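Local coordinates for protein putative fimbrium tip subunit Fim1C (PDB 4EPS) that probably forms part of the tip of fimbriae, the cell-surface filaments that mediate adhesion and biofilm formation, at residues R222-I230 with L241-E249. Residues are numbered along the deposited sequence; the frame is centred on the assembly and turned at random.
Sequences RKPSSENQI and LDTAEKMKE
With its first torsion at 75°, T243 holds OG1 between its own backbone N and carbonyl carbon, and from there the hydroxyl donates to N228 O at 2.7 Å, in the carbonyl plane and on a lone pair. One water donates to the same OG1; it also donates to S226 OG and accepts from R222 NE, tying three side chains of the two segments together. The other branch of T243, CG2, meets I230 CD1 at 3.8 Å, the two side chains crossing at about a right angle. In M247, a selenomethionine, the bend at chi2 (-77°) lays SE 3.7 Å from R222 CB while CG packs against S226 O and OG. Its carbonyl is gripped by the backbone: S225 N donates to M247 O at 2.8 Å, nearly straight at 167°. Type II turns span K223 to S226 and T243 to K246; just after the first, E227 CB and CG touch the methyl of A244, and one water bridges S226 O and E245 N. At the solvent edge the carboxylates of E227 and E245 come within 3.8 Å (OE2 to OE2), a likely repulsion eased by two waters that donate to both. Further along, Q229 NE2 reaches D242 OD1 on its syn lone pair, 2.8 Å away, while I230 and L241 exchange paired backbone bonds. L241, T243 and M247 lean on strand 148-174, and N228 ND2 is held by D199. This is the open end of the antiparallel hairpin 229-234/237-242 in the fimbrillin-like, transthyretin-clan β-domain, where the segments flanking its strands still run together beyond the ladder.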
ATOM      1  N   ARG A 222      34.997  25.400  -4.910  1.00 24.08           N
ATOM      2  CA  ARG A 222      36.114  25.442  -3.955  1.00 23.58           C
ATOM      3  C   ARG A 222      37.430  25.494  -4.704  1.00 25.64           C
ATOM      4  O   ARG A 222      37.514  25.037  -5.846  1.00 23.68           O
ATOM      5  CB  ARG A 222      36.105  24.200  -3.022  1.00 23.61           C
ATOM      6  CG  ARG A 222      34.809  24.016  -2.159  1.00 23.63           C
ATOM      7  CD  ARG A 222      34.659  25.062  -1.072  1.00 26.16           C
ATOM      8  NE  ARG A 222      35.752  25.018  -0.091  1.00 29.21           N
ATOM      9  CZ  ARG A 222      36.132  26.041   0.668  1.00 41.05           C
ATOM     10  NH1 ARG A 222      35.540  27.227   0.546  1.00 28.89           N
ATOM     11  NH2 ARG A 222      37.126  25.894   1.538  1.00 34.25           N
ATOM     12  N   LYS A 223      38.451  26.081  -4.088  1.00 24.57           N
ATOM     13  CA  LYS A 223      39.767  26.119  -4.731  1.00 24.72           C
ATOM     14  C   LYS A 223      40.346  24.711  -4.798  1.00 28.32           C
ATOM     15  O   LYS A 223      40.203  23.950  -3.839  1.00 27.60           O
ATOM     16  CB  LYS A 223      40.714  27.052  -3.985  1.00 28.35           C
ATOM     17  CG  LYS A 223      40.485  28.520  -4.300  1.00 43.97           C
ATOM     18  CD  LYS A 223      41.388  29.387  -3.444  1.00 61.72           C
ATOM     19  CE  LYS A 223      41.252  30.845  -3.789  1.00 80.29           C
ATOM     20  NZ  LYS A 223      42.010  31.717  -2.847  1.00 90.94           N
ATOM     21  N   PRO A 224      40.960  24.313  -5.924  1.00 27.29           N
ATOM     22  CA  PRO A 224      41.582  22.972  -5.975  1.00 27.64           C
ATOM     23  C   PRO A 224      42.622  22.808  -4.863  1.00 30.64           C
ATOM     24  O   PRO A 224      43.272  23.787  -4.467  1.00 27.55           O
ATOM     25  CB  PRO A 224      42.246  22.947  -7.358  1.00 29.16           C
ATOM     26  CG  PRO A 224      41.449  23.939  -8.158  1.00 33.39           C
ATOM     27  CD  PRO A 224      41.176  25.050  -7.190  1.00 28.87           C
ATOM     28  N   SER A 225      42.716  21.586  -4.308  1.00 29.87           N
ATOM     29  CA  SER A 225      43.653  21.229  -3.218  1.00 29.92           C
ATOM     30  C   SER A 225      43.286  21.873  -1.863  1.00 33.51           C
ATOM     31  O   SER A 225      44.044  21.700  -0.913  1.00 32.91           O
ATOM     32  CB  SER A 225      45.103  21.566  -3.584  1.00 34.24           C
ATOM     33  OG  SER A 225      45.506  20.801  -4.708  1.00 39.01           O
ATOM     34  N   SER A 226      42.099  22.534  -1.728  1.00 28.95           N
ATOM     35  CA  SER A 226      41.681  23.073  -0.422  1.00 28.06           C
ATOM     36  C   SER A 226      41.313  21.880   0.457  1.00 31.39           C
ATOM     37  O   SER A 226      41.044  20.792  -0.075  1.00 29.91           O
ATOM     38  CB  SER A 226      40.531  24.071  -0.561  1.00 29.34           C
ATOM     39  OG  SER A 226      39.476  23.502  -1.314  1.00 29.72           O
ATOM     40  N   GLU A 227      41.359  22.037   1.778  1.00 28.13           N
ATOM     41  CA  GLU A 227      41.202  20.880   2.669  1.00 29.51           C
ATOM     42  C   GLU A 227      40.220  21.054   3.830  1.00 35.14           C
ATOM     43  O   GLU A 227      40.198  20.214   4.736  1.00 35.19           O
ATOM     44  CB  GLU A 227      42.584  20.541   3.275  1.00 31.87           C
ATOM     45  CG  GLU A 227      43.569  19.935   2.279  1.00 38.16           C
ATOM     46  CD  GLU A 227      44.934  19.602   2.860  1.00 67.20           C
ATOM     47  OE1 GLU A 227      45.266  20.115   3.955  1.00 59.16           O
ATOM     48  OE2 GLU A 227      45.681  18.842   2.204  1.00 64.14           O
ATOM     49  N   ASN A 228      39.390  22.093   3.794  1.00 30.34           N
ATOM     50  CA  ASN A 228      38.478  22.400   4.879  1.00 29.50           C
ATOM     51  C   ASN A 228      37.401  21.354   5.102  1.00 30.38           C
ATOM     52  O   ASN A 228      36.926  20.725   4.168  1.00 29.75           O
ATOM     53  CB  ASN A 228      37.778  23.744   4.607  1.00 30.40           C
ATOM     54  CG  ASN A 228      38.755  24.839   4.278  1.00 38.89           C
ATOM     55  OD1 ASN A 228      39.313  24.862   3.194  1.00 31.31           O
ATOM     56  ND2 ASN A 228      39.050  25.704   5.231  1.00 35.31           N
ATOM     57  N   GLN A 229      36.986  21.215   6.354  1.00 25.53           N
ATOM     58  CA  GLN A 229      35.803  20.451   6.665  1.00 25.16           C
ATOM     59  C   GLN A 229      34.644  21.400   6.460  1.00 30.31           C
ATOM     60  O   GLN A 229      34.775  22.598   6.756  1.00 30.25           O
ATOM     61  CB  GLN A 229      35.830  19.951   8.124  1.00 26.82           C
ATOM     62  CG  GLN A 229      36.848  18.843   8.372  1.00 31.94           C
ATOM     63  CD  GLN A 229      36.734  18.295   9.774  1.00 39.60           C
ATOM     64  OE1 GLN A 229      36.319  18.984  10.708  1.00 33.73           O
ATOM     65  NE2 GLN A 229      37.111  17.041   9.953  1.00 36.98           N
ATOM     66  N   ILE A 230      33.549  20.898   5.910  1.00 23.82           N
ATOM     67  CA  ILE A 230      32.313  21.636   5.804  1.00 24.50           C
ATOM     68  C   ILE A 230      31.347  20.925   6.750  1.00 29.74           C
ATOM     69  O   ILE A 230      31.139  19.712   6.616  1.00 29.11           O
ATOM     70  CB  ILE A 230      31.770  21.753   4.354  1.00 27.53           C
ATOM     71  CG1 ILE A 230      32.739  22.601   3.480  1.00 28.50           C
ATOM     72  CG2 ILE A 230      30.337  22.342   4.358  1.00 28.05           C
ATOM     73  CD1 ILE A 230      32.475  22.469   1.931  1.00 30.21           C
ATOM     74  N   LEU A 241      31.610  17.072   6.147  1.00 28.80           N
ATOM     75  CA  LEU A 241      32.053  16.801   4.792  1.00 27.76           C
ATOM     76  C   LEU A 241      33.530  17.118   4.729  1.00 31.78           C
ATOM     77  O   LEU A 241      33.914  18.289   4.782  1.00 29.74           O
ATOM     78  CB  LEU A 241      31.242  17.621   3.782  1.00 27.91           C
ATOM     79  CG  LEU A 241      29.720  17.604   4.076  1.00 33.42           C
ATOM     80  CD1 LEU A 241      28.998  18.634   3.268  1.00 35.84           C
ATOM     81  CD2 LEU A 241      29.139  16.196   3.950  1.00 33.42           C
ATOM     82  N   ASP A 242      34.349  16.066   4.728  1.00 27.40           N
ATOM     83  CA  ASP A 242      35.795  16.184   4.653  1.00 28.68           C
ATOM     84  C   ASP A 242      36.177  16.385   3.195  1.00 30.09           C
ATOM     85  O   ASP A 242      36.087  15.439   2.410  1.00 30.41           O
ATOM     86  CB  ASP A 242      36.459  14.933   5.259  1.00 31.94           C
ATOM     87  CG  ASP A 242      36.228  14.841   6.765  1.00 52.51           C
ATOM     88  OD1 ASP A 242      36.887  15.592   7.515  1.00 57.48           O
ATOM     89  OD2 ASP A 242      35.345  14.062   7.185  1.00 54.99           O
ATOM     90  N   THR A 243      36.542  17.618   2.808  1.00 24.35           N
ATOM     91  CA  THR A 243      36.909  17.889   1.403  1.00 24.23           C
ATOM     92  C   THR A 243      38.397  17.577   1.138  1.00 27.84           C
ATOM     93  O   THR A 243      38.813  17.512  -0.022  1.00 27.29           O
ATOM     94  CB  THR A 243      36.587  19.344   0.985  1.00 28.69           C
ATOM     95  OG1 THR A 243      37.552  20.239   1.546  1.00 27.57           O
ATOM     96  CG2 THR A 243      35.148  19.767   1.339  1.00 24.95           C
ATOM     97  N   ALA A 244      39.203  17.423   2.193  1.00 28.07           N
ATOM     98  CA  ALA A 244      40.647  17.153   2.022  1.00 28.47           C
ATOM     99  C   ALA A 244      40.882  15.995   1.053  1.00 29.93           C
ATOM    100  O   ALA A 244      40.226  14.965   1.163  1.00 29.46           O
ATOM    101  CB  ALA A 244      41.287  16.848   3.370  1.00 30.38           C
ATOM    102  N   GLU A 245      41.788  16.193   0.095  1.00 28.29           N
ATOM    103  CA  GLU A 245      42.237  15.240  -0.952  1.00 29.32           C
ATOM    104  C   GLU A 245      41.184  14.971  -2.025  1.00 32.73           C
ATOM    105  O   GLU A 245      41.434  14.169  -2.929  1.00 32.01           O
ATOM    106  CB  GLU A 245      42.702  13.880  -0.349  1.00 31.25           C
ATOM    107  CG  GLU A 245      43.545  13.998   0.919  1.00 32.14           C
ATOM    108  CD  GLU A 245      44.796  14.850   0.820  1.00 33.69           C
ATOM    109  OE1 GLU A 245      45.195  15.191  -0.314  1.00 34.68           O
ATOM    110  OE2 GLU A 245      45.419  15.115   1.873  1.00 36.13           O
ATOM    111  N   LYS A 246      40.021  15.634  -1.949  1.00 28.45           N
ATOM    112  CA  LYS A 246      38.962  15.343  -2.915  1.00 28.00           C
ATOM    113  C   LYS A 246      38.683  16.535  -3.835  1.00 31.55           C
ATOM    114  O   LYS A 246      37.753  16.469  -4.640  1.00 32.78           O
ATOM    115  CB  LYS A 246      37.677  14.919  -2.165  1.00 29.16           C
ATOM    116  CG  LYS A 246      37.893  13.704  -1.260  1.00 36.58           C
ATOM    117  CD  LYS A 246      36.799  13.560  -0.230  1.00 42.84           C
ATOM    118  CE  LYS A 246      37.245  12.720   0.947  1.00 44.21           C
ATOM    119  NZ  LYS A 246      36.181  12.656   1.982  1.00 51.62           N
HETATM  120  N   MSE A 247      39.476  17.614  -3.712  1.00 26.56           N
HETATM  121  CA  MSE A 247      39.254  18.866  -4.455  1.00 24.82           C
HETATM  122  C   MSE A 247      40.180  18.975  -5.670  1.00 32.25           C
HETATM  123  O   MSE A 247      41.199  19.669  -5.629  1.00 33.70           O
HETATM  124  CB  MSE A 247      39.415  20.067  -3.510  1.00 24.70           C
HETATM  125  CG  MSE A 247      38.460  20.015  -2.309  1.00 28.46           C
HETATM  126 SE   MSE A 247      36.641  20.536  -2.852  0.75 33.71          SE
HETATM  127  CE  MSE A 247      35.838  18.774  -3.167  1.00 29.70           C
ATOM    128  N   LYS A 248      39.832  18.254  -6.741  1.00 30.82           N
ATOM    129  CA  LYS A 248      40.625  18.252  -7.983  1.00 31.84           C
ATOM    130  C   LYS A 248      40.063  19.279  -8.956  1.00 32.25           C
ATOM    131  O   LYS A 248      38.843  19.408  -9.068  1.00 28.99           O
ATOM    132  CB  LYS A 248      40.609  16.863  -8.638  1.00 36.13           C
ATOM    133  CG  LYS A 248      41.458  15.821  -7.912  1.00 57.31           C
ATOM    134  CD  LYS A 248      41.623  14.580  -8.779  1.00 73.65           C
ATOM    135  CE  LYS A 248      42.749  13.686  -8.315  1.00 89.66           C
ATOM    136  NZ  LYS A 248      43.139  12.710  -9.368  1.00 97.60           N
ATOM    137  N   GLU A 249      40.949  19.988  -9.655  1.00 28.51           N
ATOM    138  CA  GLU A 249      40.567  20.994 -10.648  1.00 27.81           C
ATOM    139  C   GLU A 249      39.672  20.387 -11.727  1.00 29.63           C
ATOM    140  O   GLU A 249      39.992  19.327 -12.277  1.00 27.78           O
ATOM    141  CB  GLU A 249      41.849  21.589 -11.255  1.00 29.55           C
ATOM    142  CG  GLU A 249      41.639  22.598 -12.357  1.00 37.98           C
ATOM    143  CD  GLU A 249      42.923  22.984 -13.077  1.00 52.86           C
ATOM    144  OE1 GLU A 249      44.017  22.790 -12.501  1.00 49.10           O
ATOM    145  OE2 GLU A 249      42.832  23.497 -14.213  1.00 48.00           O
TER
HETATM  146  O   HOH W   1      37.533  22.825   0.530  1.00 27.78           O
HETATM  147  O   HOH W   2      44.350  19.142  -6.479  1.00 57.82           O
HETATM  148  O   HOH W   3      42.454  18.624  -1.093  1.00 42.91           O
HETATM  149  O   HOH W   4      38.519  17.910   5.066  1.00 33.90           O
HETATM  150  O   HOH W   5      47.721  16.542   2.341  1.00 35.56           O
HETATM  151  O   HOH W   6      45.308  18.156  -0.313  1.00 45.51           O